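Side-chain contacts in MAU2 chromatid cohesion factor homolog (Saccharomyces cerevisiae, PDB 4XDN), which forms a complex with SCC2 that is required for loading the cohesin ring onto chromosomes, and so supports sister chromatid cohesion: residues N455-Q460 against L510-E515; A461-R466 against G473-Q478; T504-W509 against V533-E538; M422-Q425 against G430-E433. All coordinates share one frame; numbering follows the deposited sequence.

Contact 1 of 4, residues N455-Q460 against L510-E515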
# COMPACT_ATOMS: atom_id res chain seq x y z
N ASN A 455 -3.35 18.54 13.05
CA ASN A 455 -3.74 18.49 14.45
C ASN A 455 -2.84 19.41 15.27
O ASN A 455 -3.30 20.10 16.17
CB ASN A 455 -3.67 17.07 15.00
CG ASN A 455 -4.82 16.20 14.54
OD1 ASN A 455 -5.95 16.67 14.39
ND2 ASN A 455 -4.54 14.92 14.31
N CYS A 456 -1.55 19.41 14.94
CA CYS A 456 -0.58 20.24 15.63
C CYS A 456 -0.89 21.72 15.41
O CYS A 456 -0.76 22.53 16.33
CB CYS A 456 0.84 19.93 15.15
SG CYS A 456 2.14 20.81 16.04
N TYR A 457 -1.30 22.06 14.20
CA TYR A 457 -1.67 23.44 13.87
C TYR A 457 -2.92 23.85 14.64
O TYR A 457 -2.99 24.96 15.17
CB TYR A 457 -1.90 23.59 12.37
CG TYR A 457 -2.33 24.99 11.96
CD1 TYR A 457 -3.68 25.34 11.94
CD2 TYR A 457 -1.39 25.95 11.60
CE1 TYR A 457 -4.07 26.62 11.57
CE2 TYR A 457 -1.78 27.22 11.23
CZ TYR A 457 -3.12 27.55 11.22
OH TYR A 457 -3.50 28.82 10.85
N THR A 458 -3.89 22.95 14.70
CA THR A 458 -5.15 23.20 15.39
C THR A 458 -4.91 23.49 16.86
O THR A 458 -5.47 24.44 17.41
CB THR A 458 -6.10 21.99 15.26
OG1 THR A 458 -6.38 21.75 13.87
CG2 THR A 458 -7.41 22.22 16.00
N VAL A 459 -4.07 22.68 17.49
CA VAL A 459 -3.72 22.88 18.89
C VAL A 459 -3.03 24.22 19.10
O VAL A 459 -3.42 24.99 19.98
CB VAL A 459 -2.80 21.74 19.39
CG1 VAL A 459 -2.21 22.06 20.77
CG2 VAL A 459 -3.57 20.43 19.44
N GLN A 460 -2.03 24.51 18.28
CA GLN A 460 -1.27 25.75 18.42
C GLN A 460 -2.15 26.97 18.15
O GLN A 460 -2.02 27.99 18.82
CB GLN A 460 -0.07 25.76 17.46
CG GLN A 460 0.98 24.69 17.75
CD GLN A 460 1.87 25.04 18.94
OE1 GLN A 460 1.40 25.53 19.96
NE2 GLN A 460 3.17 24.79 18.79
N LEU A 510 -9.34 29.78 7.91
CA LEU A 510 -10.34 30.79 8.20
C LEU A 510 -10.62 30.88 9.70
O LEU A 510 -10.81 31.97 10.24
CB LEU A 510 -11.63 30.50 7.44
CG LEU A 510 -11.53 30.66 5.92
CD1 LEU A 510 -12.79 30.14 5.23
CD2 LEU A 510 -11.30 32.12 5.54
N PHE A 511 -10.64 29.74 10.38
CA PHE A 511 -10.83 29.71 11.82
C PHE A 511 -9.71 30.46 12.54
O PHE A 511 -9.94 31.09 13.58
CB PHE A 511 -10.88 28.27 12.34
CG PHE A 511 -12.22 27.58 12.16
CD1 PHE A 511 -13.33 28.27 11.67
CD2 PHE A 511 -12.36 26.25 12.49
CE1 PHE A 511 -14.54 27.62 11.51
CE2 PHE A 511 -13.58 25.60 12.33
CZ PHE A 511 -14.66 26.29 11.84
N SER A 512 -8.50 30.40 11.99
CA SER A 512 -7.33 30.97 12.64
C SER A 512 -7.02 32.40 12.19
O SER A 512 -6.11 33.04 12.73
CB SER A 512 -6.11 30.08 12.39
OG SER A 512 -5.88 29.93 11.00
N HIS A 513 -7.78 32.91 11.22
CA HIS A 513 -7.53 34.24 10.66
C HIS A 513 -8.73 35.18 10.75
O HIS A 513 -8.65 36.33 10.32
CB HIS A 513 -7.10 34.12 9.19
CG HIS A 513 -5.72 33.58 9.01
ND1 HIS A 513 -5.44 32.22 9.00
CD2 HIS A 513 -4.53 34.20 8.85
CE1 HIS A 513 -4.15 32.04 8.83
NE2 HIS A 513 -3.57 33.23 8.73
N PHE A 514 -9.84 34.71 11.33
CA PHE A 514 -11.07 35.50 11.41
C PHE A 514 -11.75 35.40 12.77
O PHE A 514 -11.92 34.31 13.31
CB PHE A 514 -12.06 35.05 10.34
CG PHE A 514 -11.85 35.68 8.99
CD1 PHE A 514 -10.99 35.11 8.07
CD2 PHE A 514 -12.52 36.84 8.65
CE1 PHE A 514 -10.80 35.69 6.83
CE2 PHE A 514 -12.33 37.43 7.41
CZ PHE A 514 -11.47 36.85 6.50
N GLU A 515 -12.16 36.55 13.30
CA GLU A 515 -13.12 36.57 14.39
C GLU A 515 -14.49 36.29 13.78
O GLU A 515 -14.72 36.60 12.61
CB GLU A 515 -13.10 37.91 15.12
CG GLU A 515 -11.77 38.26 15.76
CD GLU A 515 -11.86 39.45 16.70
OE1 GLU A 515 -11.39 40.54 16.31
OE2 GLU A 515 -12.40 39.28 17.81
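Ser512 meets Tyr457 toward the C-terminal end of helix 499-513, facing helix 446-466. Tyr457 OH lies 2.6 Å from Ser512 OG, close enough for a short hydrogen bond, although the tyrosine proton has another acceptor within reach, and OG lies at the edge of the phenol, in its plane. Ser512 OG sits between its own backbone N and carbonyl carbon (chi1 58°), where its proton can be shared between the carbonyl oxygens of Leu508 and Trp509, which leaves OG able to accept from the tyrosine. Tyrosine suits the other side because its long, rigid ring carries a polar end between helices; with CG anti to the backbone N (chi1 178°), the ring extends toward Ser512 and packs on Trp483 and Val482 of helix 472-490. The next residue, His513, adds a lighter touch: its CE1 lies 3.9 Å from Tyr457 OH, which approaches the imidazole obliquely. The imidazole is fixed from its own helix, since ND1 bonds to Trp509 O and the ring stacks on the Trp509 indole. A buried polar link within an aromatic cluster thus joins non-consecutive helices, as expected in the all-helical, TPR-like superhelix of the SCC4/mau-2 family.

Contact 2 of 4, residues A461-R466 against G473-Q478. With SO4 (sulfate ion), chain G.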
# COMPACT_ATOMS: atom_id res chain seq x y z
N ALA A 461 -3.06 26.85 17.19
CA ALA A 461 -3.96 27.94 16.85
C ALA A 461 -4.96 28.17 17.97
O ALA A 461 -5.34 29.31 18.26
CB ALA A 461 -4.68 27.65 15.54
N ALA A 462 -5.39 27.09 18.61
CA ALA A 462 -6.28 27.17 19.75
C ALA A 462 -5.59 27.89 20.91
O ALA A 462 -6.21 28.64 21.65
CB ALA A 462 -6.73 25.79 20.19
N ARG A 463 -4.29 27.65 21.05
CA ARG A 463 -3.52 28.26 22.12
C ARG A 463 -3.25 29.74 21.85
O ARG A 463 -3.27 30.55 22.77
CB ARG A 463 -2.21 27.50 22.33
CG ARG A 463 -2.40 26.12 22.92
CD ARG A 463 -1.11 25.34 23.01
NE ARG A 463 -1.32 24.03 23.62
CZ ARG A 463 -0.36 23.15 23.87
NH1 ARG A 463 0.90 23.44 23.58
NH2 ARG A 463 -0.66 21.99 24.43
N VAL A 464 -3.02 30.08 20.59
CA VAL A 464 -2.88 31.48 20.20
C VAL A 464 -4.13 32.25 20.61
O VAL A 464 -4.06 33.40 21.02
CB VAL A 464 -2.66 31.63 18.67
CG1 VAL A 464 -2.91 33.07 18.21
CG2 VAL A 464 -1.26 31.19 18.30
N SER A 465 -5.28 31.58 20.50
CA SER A 465 -6.56 32.21 20.80
C SER A 465 -6.74 32.47 22.29
O SER A 465 -7.16 33.56 22.68
CB SER A 465 -7.70 31.34 20.28
OG SER A 465 -8.95 31.89 20.62
N ARG A 466 -6.42 31.48 23.13
CA ARG A 466 -6.73 31.56 24.55
C ARG A 466 -5.57 32.05 25.41
O ARG A 466 -5.78 32.53 26.53
CB ARG A 466 -7.21 30.20 25.07
CG ARG A 466 -6.16 29.10 25.05
CD ARG A 466 -6.70 27.85 25.73
NE ARG A 466 -5.78 26.72 25.63
CZ ARG A 466 -4.77 26.48 26.47
NH1 ARG A 466 -4.54 27.29 27.49
NH2 ARG A 466 -4.00 25.42 26.28
N GLY A 473 3.92 35.27 21.21
CA GLY A 473 5.07 35.32 20.34
C GLY A 473 5.58 33.95 19.94
O GLY A 473 5.90 33.70 18.78
N GLU A 474 5.65 33.04 20.92
CA GLU A 474 6.16 31.70 20.68
C GLU A 474 5.13 30.81 19.98
O GLU A 474 5.48 29.78 19.41
CB GLU A 474 6.59 31.05 22.00
CG GLU A 474 6.96 29.57 21.88
CD GLU A 474 7.62 29.02 23.12
OE1 GLU A 474 7.93 29.80 24.04
OE2 GLU A 474 7.82 27.78 23.18
N LEU A 475 3.87 31.24 19.98
CA LEU A 475 2.79 30.43 19.43
C LEU A 475 2.45 30.75 17.97
O LEU A 475 2.06 29.85 17.23
CB LEU A 475 1.54 30.58 20.30
CG LEU A 475 1.59 29.86 21.65
CD1 LEU A 475 0.50 30.37 22.58
CD2 LEU A 475 1.48 28.36 21.46
N VAL A 476 2.61 32.00 17.56
CA VAL A 476 2.23 32.39 16.20
C VAL A 476 3.26 31.94 15.17
O VAL A 476 2.90 31.44 14.10
CB VAL A 476 2.00 33.92 16.07
CG1 VAL A 476 0.73 34.33 16.80
CG2 VAL A 476 3.19 34.72 16.60
N GLU A 477 4.54 32.13 15.47
CA GLU A 477 5.62 31.61 14.63
C GLU A 477 5.45 30.12 14.38
O GLU A 477 5.62 29.65 13.26
CB GLU A 477 6.98 31.89 15.28
CG GLU A 477 8.17 31.29 14.54
CD GLU A 477 8.32 31.82 13.13
OE1 GLU A 477 7.73 32.87 12.81
OE2 GLU A 477 9.04 31.18 12.33
N GLN A 478 5.12 29.38 15.43
CA GLN A 478 4.92 27.94 15.31
C GLN A 478 3.75 27.63 14.39
O GLN A 478 3.80 26.69 13.60
CB GLN A 478 4.69 27.31 16.69
CG GLN A 478 5.94 27.28 17.57
CD GLN A 478 7.06 26.46 16.96
OE1 GLN A 478 6.83 25.54 16.18
NE2 GLN A 478 8.30 26.79 17.32
S SO4 G . 2.87 20.02 24.38
O1 SO4 G . 1.73 19.53 23.60
O2 SO4 G . 3.97 19.07 24.27
O3 SO4 G . 3.29 21.31 23.85
O4 SO4 G . 2.48 20.17 25.77
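Val464 lays its CG2 methyl over the beginning of the Leu475 side chain, with Val464 CG2 only 3.5 Å from Leu475 CB, tighter than usual for two carbons. The two side chains slide past each other in opposite directions, and the same methyl also lies 3.7 Å from Leu475 O, so it rests against backbone as well as side chain. Val476, next to Leu475 in the chain, crosses Val464 at about a right angle: Val476 CG1 lies 4.0 Å from Val464 CG2 and almost as near to CG1, filling the notch of the forked valine. Leucine reaches further. From CG, which stands anti to the carbonyl carbon (chi1 -74°), one branch, CD1, comes to 3.8 Å from Arg463 O, while CD2 rests on Arg463 CB. These contacts close a helical hairpin, in which helix 446-466 and helix 472-490 follow each other through a short loop and run nearly antiparallel, the two short segments at 148° with axes 9.0 Å apart. Branched aliphatic residues suit so close a pairing because they bring bulk near the backbone without needing polar partners. Arg463 divides its roles along its length. Its CB joins the apolar seam, while the rest of the chain, extended from CG to NE, carries the guanidinium away from helix 472-490 toward a sulfate ion, probably from the crystallisation liquor. There NH1 donates edge-on, in the guanidinium plane, to sulfate O3 over 3.2 Å with an almost straight N-H...O angle of 171°.

Contact 3 of 4, residues T504-W509 against V533-E538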
# COMPACT_ATOMS: atom_id res chain seq x y z
N THR A 504 -10.69 21.00 4.78
CA THR A 504 -10.11 21.08 6.12
C THR A 504 -9.09 22.21 6.19
O THR A 504 -9.05 22.96 7.16
CB THR A 504 -9.44 19.74 6.52
OG1 THR A 504 -10.43 18.70 6.53
CG2 THR A 504 -8.81 19.84 7.90
N VAL A 505 -8.27 22.33 5.14
CA VAL A 505 -7.26 23.38 5.07
C VAL A 505 -7.92 24.76 5.09
O VAL A 505 -7.51 25.64 5.85
CB VAL A 505 -6.39 23.23 3.80
CG1 VAL A 505 -5.43 24.41 3.64
CG2 VAL A 505 -5.59 21.94 3.86
N THR A 506 -8.95 24.93 4.27
CA THR A 506 -9.68 26.20 4.19
C THR A 506 -10.31 26.55 5.54
O THR A 506 -10.18 27.67 6.02
CB THR A 506 -10.78 26.14 3.12
OG1 THR A 506 -10.20 25.89 1.83
CG2 THR A 506 -11.57 27.45 3.06
N ILE A 507 -11.00 25.58 6.12
CA ILE A 507 -11.68 25.75 7.40
C ILE A 507 -10.70 26.17 8.50
O ILE A 507 -10.98 27.11 9.26
CB ILE A 507 -12.40 24.44 7.81
CG1 ILE A 507 -13.84 24.42 7.29
CG2 ILE A 507 -12.44 24.26 9.32
CD1 ILE A 507 -14.03 24.91 5.86
N LEU A 508 -9.57 25.49 8.58
CA LEU A 508 -8.59 25.76 9.63
C LEU A 508 -7.92 27.12 9.44
O LEU A 508 -7.62 27.81 10.41
CB LEU A 508 -7.52 24.66 9.66
CG LEU A 508 -7.95 23.29 10.17
CD1 LEU A 508 -6.81 22.30 10.04
CD2 LEU A 508 -8.45 23.34 11.61
N TRP A 509 -7.70 27.51 8.19
CA TRP A 509 -7.11 28.81 7.90
C TRP A 509 -8.07 29.92 8.30
O TRP A 509 -7.68 30.89 8.96
CB TRP A 509 -6.76 28.94 6.41
CG TRP A 509 -5.89 30.12 6.10
CD1 TRP A 509 -4.53 30.15 6.05
CD2 TRP A 509 -6.33 31.46 5.80
NE1 TRP A 509 -4.09 31.41 5.74
CE2 TRP A 509 -5.17 32.23 5.58
CE3 TRP A 509 -7.58 32.07 5.70
CZ2 TRP A 509 -5.23 33.59 5.27
CZ3 TRP A 509 -7.64 33.41 5.39
CH2 TRP A 509 -6.47 34.16 5.17
N VAL A 533 -11.95 32.68 1.46
CA VAL A 533 -13.39 32.89 1.50
C VAL A 533 -14.03 32.34 0.23
O VAL A 533 -15.13 31.81 0.25
CB VAL A 533 -13.76 34.38 1.68
CG1 VAL A 533 -15.24 34.63 1.41
CG2 VAL A 533 -13.40 34.85 3.08
N SER A 534 -13.32 32.48 -0.89
CA SER A 534 -13.81 31.99 -2.17
C SER A 534 -13.81 30.46 -2.21
O SER A 534 -14.70 29.85 -2.80
CB SER A 534 -12.97 32.55 -3.31
OG SER A 534 -13.46 32.10 -4.56
N LYS A 535 -12.80 29.85 -1.59
CA LYS A 535 -12.75 28.39 -1.49
C LYS A 535 -13.90 27.89 -0.62
O LYS A 535 -14.53 26.87 -0.93
CB LYS A 535 -11.42 27.93 -0.90
CG LYS A 535 -10.21 28.21 -1.78
CD LYS A 535 -8.94 27.60 -1.19
CE LYS A 535 -7.70 28.06 -1.95
NZ LYS A 535 -6.48 27.34 -1.51
N LEU A 536 -14.17 28.61 0.46
CA LEU A 536 -15.26 28.27 1.36
C LEU A 536 -16.59 28.28 0.62
O LEU A 536 -17.40 27.36 0.78
CB LEU A 536 -15.31 29.26 2.53
CG LEU A 536 -16.52 29.17 3.47
CD1 LEU A 536 -16.54 27.83 4.19
CD2 LEU A 536 -16.50 30.32 4.46
N ARG A 537 -16.80 29.31 -0.19
CA ARG A 537 -18.05 29.47 -0.92
C ARG A 537 -18.33 28.26 -1.80
O ARG A 537 -19.47 27.84 -1.95
CB ARG A 537 -18.01 30.74 -1.76
CG ARG A 537 -19.38 31.31 -2.08
CD ARG A 537 -19.27 32.59 -2.89
NE ARG A 537 -18.45 33.60 -2.23
CZ ARG A 537 -18.89 34.49 -1.34
NH1 ARG A 537 -20.17 34.51 -0.99
NH2 ARG A 537 -18.05 35.36 -0.81
N GLU A 538 -17.27 27.70 -2.38
CA GLU A 538 -17.39 26.54 -3.24
C GLU A 538 -17.80 25.30 -2.44
O GLU A 538 -18.70 24.57 -2.84
CB GLU A 538 -16.08 26.28 -3.97
CG GLU A 538 -15.71 27.36 -4.98
CD GLU A 538 -14.37 27.11 -5.65
OE1 GLU A 538 -13.39 26.80 -4.95
OE2 GLU A 538 -14.31 27.24 -6.90
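The segments of helix 499-513 and helix 526-543 run in broadly opposed directions, at 129° with axes 9.5 Å apart, and their backbones come nearest where Thr506 CA lies 6.6 Å from Leu536 CA. Consecutive in the chain, the two helices make a splayed helical hairpin, one of the building elements of this superhelical alpha-solenoid. Thr506 is the small residue at the crossing. Its OG1, anti to the carbonyl carbon (chi1 -60°), turns back to bond the carbonyl oxygen of Glu502, which satisfies the buried hydroxyl within its own helix. Thr506 OG1 also rests on the aliphatic stem of Lys535, 3.6 Å from Lys535 CB and close to its CD. Lysine fits this partly exposed position because its extended methylenes can pack across the threonine while the ammonium group is carried onward. The other branch of Thr506, CG2, leans on the neighbouring backbone, 3.9 Å from Leu536 N. Beside it, Ile507 and Leu536 supply the purely apolar part of the seam, and both also touch Leu571 of helix 562-575, which joins them into one core. Their side chains cross at about a right angle, meeting methyl to methyl with Ile507 CD1 4.2 Å from Leu536 CD1.

Contact 4 of 4, residues M422-Q425 against G430-E433. With SO4 (sulfate ion), chain G.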
# COMPACT_ATOMS: atom_id res chain seq x y z
N MET A 422 -3.14 11.09 19.29
CA MET A 422 -4.53 11.51 19.35
C MET A 422 -5.09 11.29 20.75
O MET A 422 -5.93 12.05 21.22
CB MET A 422 -5.36 10.75 18.32
CG MET A 422 -5.00 11.09 16.88
SD MET A 422 -5.62 9.89 15.69
CE MET A 422 -7.37 9.87 16.09
N LYS A 423 -4.62 10.23 21.40
CA LYS A 423 -5.05 9.93 22.76
C LYS A 423 -4.62 11.03 23.71
O LYS A 423 -5.36 11.43 24.61
CB LYS A 423 -4.50 8.58 23.22
CG LYS A 423 -4.94 8.17 24.62
CD LYS A 423 -4.71 6.69 24.87
CE LYS A 423 -5.28 6.26 26.22
NZ LYS A 423 -4.60 6.94 27.36
N VAL A 424 -3.40 11.53 23.51
CA VAL A 424 -2.89 12.62 24.33
C VAL A 424 -3.68 13.90 24.08
O VAL A 424 -4.02 14.62 25.02
CB VAL A 424 -1.39 12.88 24.06
CG1 VAL A 424 -0.90 14.13 24.80
CG2 VAL A 424 -0.57 11.67 24.47
N GLN A 425 -3.97 14.18 22.81
CA GLN A 425 -4.72 15.38 22.46
C GLN A 425 -6.12 15.33 23.06
O GLN A 425 -6.60 16.32 23.60
CB GLN A 425 -4.81 15.55 20.94
CG GLN A 425 -5.40 16.90 20.52
CD GLN A 425 -5.59 17.04 19.03
OE1 GLN A 425 -5.20 16.17 18.25
NE2 GLN A 425 -6.19 18.16 18.61
N GLY A 430 -2.49 18.31 24.58
CA GLY A 430 -1.97 19.06 23.45
C GLY A 430 -1.31 18.17 22.42
O GLY A 430 -1.65 18.22 21.24
N ALA A 431 -0.35 17.37 22.87
CA ALA A 431 0.32 16.39 22.03
C ALA A 431 1.11 17.03 20.90
O ALA A 431 1.31 16.42 19.84
CB ALA A 431 -0.70 15.40 21.46
N VAL A 432 1.58 18.26 21.11
CA VAL A 432 2.40 18.94 20.12
C VAL A 432 3.68 18.15 19.87
O VAL A 432 4.04 17.88 18.73
CB VAL A 432 2.75 20.38 20.56
CG1 VAL A 432 3.74 21.04 19.61
CG2 VAL A 432 1.50 21.22 20.67
N GLU A 433 4.36 17.76 20.95
CA GLU A 433 5.62 17.04 20.84
C GLU A 433 5.43 15.67 20.20
O GLU A 433 6.31 15.18 19.49
CB GLU A 433 6.27 16.88 22.22
CG GLU A 433 7.63 16.19 22.18
CD GLU A 433 8.32 16.16 23.53
OE1 GLU A 433 7.70 16.60 24.53
OE2 GLU A 433 9.48 15.70 23.60
S SO4 G . 2.87 20.02 24.38
O1 SO4 G . 1.73 19.53 23.60
O2 SO4 G . 3.97 19.07 24.27
O3 SO4 G . 3.29 21.31 23.85
O4 SO4 G . 2.48 20.17 25.77
O HOH W 1 -5.44 18.82 23.57
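A water bridges Gln425 and Gly430, donating to Gln425 O over 2.8 Å and accepting from Gly430 N at 3.2 Å. It links the carbonyl near the end of helix 415-426 to the turn leading to helix 432-440. Next to this bridge Ala431 presses its single methyl against the first helix: Ala431 CB lies 3.6 Å from Val424 CG1, which stands anti to the backbone N (chi1 173°), and 3.7 Å from Gln425 N. A small residue suits a place so near the backbone. Gly430 and Ala431 both have positive phi (78° and 64°), which suits Gly430; Ala431 takes the less common left-handed conformation at the N-cap position, just before the helix. Having no side chain, Gly430 also lets a sulfate oxygen approach. That ion sits at the start of helix 432-440, where Val432 N donates to sulfate O1 over 2.8 Å; the positive end of the helix dipole probably favours the anion, and Arg463 NH1 donates to another of its oxygens, O3. The extended Gln425 reaches Tyr435 OH with OE1 and the backbone of another protein chain with NE2. Both helices pack onto helix 446-466, Gln425 and Val432 each touching Val459, while Met422 lies against helix 369-398.

All four contacts lie toward the C-terminal part of the superhelix. Contacts 1 and 2 share helix 446-466, and contacts 1 and 3 share helix 499-513, so contact 1 joins the hairpin of contact 2 to that of contact 3. Contacts 1, 3 and 4 are buried, whereas contact 2 is only partly so. Their chemistry does not simply follow burial: contact 1 rests on a hydroxyl pair, contact 2 on aliphatic packing, contact 3 on aliphatic packing plus a threonine bonded within its own helix, and contact 4 on a methyl and a water in a tight turn. Contacts 2 and 4 meet at one sulfate, held by an arginine in the former and a helix start in the latter.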